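Local coordinates for salicylic acid-binding protein 2 (Nicotiana tabacum, PDB 1XKL), which hydrolyses methyl salicylate to salicylic acid and methanol, releasing the active hormone in the signalling that triggers systemic acquired resistance in plants, at residues V75-H80 with M85-A90. Residues are numbered along the deposited sequence; the frame is centred on the assembly and turned at random.
Sequences VILVGH and MNLGLA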
# COMPACT_ATOMS: atom_id res chain seq x y z
N VAL A 75 -29.38 -14.42 -34.93
CA VAL A 75 -27.96 -14.16 -34.80
C VAL A 75 -27.12 -15.42 -34.93
O VAL A 75 -27.64 -16.53 -35.00
CB VAL A 75 -27.62 -13.51 -33.44
CG1 VAL A 75 -28.52 -12.32 -33.18
CG2 VAL A 75 -27.75 -14.55 -32.33
N ILE A 76 -25.81 -15.22 -34.97
CA ILE A 76 -24.86 -16.32 -35.04
C ILE A 76 -24.02 -16.19 -33.78
O ILE A 76 -23.31 -15.19 -33.59
CB ILE A 76 -23.94 -16.18 -36.28
CG1 ILE A 76 -24.78 -16.22 -37.55
CG2 ILE A 76 -22.90 -17.30 -36.29
CD1 ILE A 76 -24.05 -15.76 -38.79
N LEU A 77 -24.13 -17.19 -32.91
CA LEU A 77 -23.39 -17.18 -31.65
C LEU A 77 -22.01 -17.80 -31.82
O LEU A 77 -21.86 -18.87 -32.42
CB LEU A 77 -24.16 -17.96 -30.57
CG LEU A 77 -25.37 -17.27 -29.94
CD1 LEU A 77 -26.08 -18.21 -28.99
CD2 LEU A 77 -24.88 -16.03 -29.18
N VAL A 78 -21.00 -17.12 -31.30
CA VAL A 78 -19.65 -17.63 -31.37
C VAL A 78 -19.10 -17.61 -29.95
O VAL A 78 -18.92 -16.55 -29.35
CB VAL A 78 -18.77 -16.78 -32.32
CG1 VAL A 78 -17.37 -17.37 -32.42
CG2 VAL A 78 -19.43 -16.73 -33.70
N GLY A 79 -18.88 -18.81 -29.41
CA GLY A 79 -18.38 -18.94 -28.06
C GLY A 79 -16.96 -19.47 -28.02
O GLY A 79 -16.64 -20.48 -28.65
N HIS A 80 -16.12 -18.79 -27.28
CA HIS A 80 -14.73 -19.19 -27.15
C HIS A 80 -14.43 -19.72 -25.75
O HIS A 80 -14.89 -19.15 -24.76
CB HIS A 80 -13.84 -17.98 -27.46
CG HIS A 80 -12.39 -18.20 -27.15
ND1 HIS A 80 -11.73 -17.55 -26.14
CD2 HIS A 80 -11.47 -19.02 -27.74
CE1 HIS A 80 -10.47 -17.96 -26.10
NE2 HIS A 80 -10.29 -18.84 -27.06
N MSE A 85 -20.05 -22.64 -22.80
CA MSE A 85 -21.04 -22.98 -21.77
C MSE A 85 -22.08 -21.87 -21.72
O MSE A 85 -23.27 -22.14 -21.52
CB MSE A 85 -20.37 -23.14 -20.40
CG MSE A 85 -19.35 -24.27 -20.30
SE MSE A 85 -20.09 -26.04 -20.67
CE MSE A 85 -21.41 -26.10 -19.24
N ASN A 86 -21.65 -20.62 -21.90
CA ASN A 86 -22.57 -19.48 -21.89
C ASN A 86 -23.52 -19.60 -23.07
O ASN A 86 -24.70 -19.29 -22.97
CB ASN A 86 -21.80 -18.15 -22.01
CG ASN A 86 -20.83 -17.94 -20.88
OD1 ASN A 86 -19.61 -18.04 -21.05
ND2 ASN A 86 -21.35 -17.66 -19.70
N LEU A 87 -22.97 -20.04 -24.20
CA LEU A 87 -23.77 -20.21 -25.40
C LEU A 87 -24.94 -21.16 -25.15
O LEU A 87 -26.04 -20.96 -25.66
CB LEU A 87 -22.91 -20.79 -26.52
CG LEU A 87 -22.60 -19.86 -27.69
CD1 LEU A 87 -21.84 -18.64 -27.20
CD2 LEU A 87 -21.81 -20.63 -28.72
N GLY A 88 -24.68 -22.20 -24.36
CA GLY A 88 -25.71 -23.19 -24.07
C GLY A 88 -26.97 -22.63 -23.45
O GLY A 88 -28.07 -23.07 -23.78
N LEU A 89 -26.82 -21.66 -22.55
CA LEU A 89 -27.99 -21.07 -21.91
C LEU A 89 -28.79 -20.26 -22.93
O LEU A 89 -30.02 -20.24 -22.88
CB LEU A 89 -27.59 -20.17 -20.75
CG LEU A 89 -27.26 -20.82 -19.40
CD1 LEU A 89 -25.98 -21.63 -19.50
CD2 LEU A 89 -27.12 -19.73 -18.34
N ALA A 90 -28.09 -19.60 -23.85
CA ALA A 90 -28.78 -18.80 -24.87
C ALA A 90 -29.54 -19.71 -25.83
O ALA A 90 -30.67 -19.41 -26.22
CB ALA A 90 -27.77 -17.94 -25.63
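Both methyls of Leu87 lie over one face of the flat peptide joining Val78 to Gly79, with CD2 of Leu87 3.5 Å from N of Gly79. The Val78 side chain leaves from the other side of that peptide, and the edges are turned toward strands 6-10 and 98-104, the neighbours in the parallel sheet. Strand and helix here flank the nucleophile elbow of the alpha/beta hydrolase fold, the turn bearing the catalytic Ser81: residues 85-90 of helix 83-93 run back at 151° to strand 75-80, the two axes 8.1 Å apart at closest.

Such a close return suits glycine at position 79. With no side chain on the helix-facing side, CD1 of Leu87 comes within 3.6 Å of CA of Gly79. The first torsion of Leu87 lies off a staggered position (chi1 -110°), which probably reflects the close fit, and its side chain also touches Val10 of strand 6-10.

Further back, Leu77 and Leu87 lie alongside each other, pointing opposite ways, CB of Leu77 meeting CG of Leu87 at 3.8 Å. No hydrogen bond crosses here; the buried contact rests on apolar side chains and the bare backbone of Gly79. On the turned-away side, His80 meets the ring of catalytic His238 and bonds its backbone O through NE2. One turn after Leu87, the helix presents Ala90, small enough that CD1 of Leu77 rests against its CB at 3.8 Å.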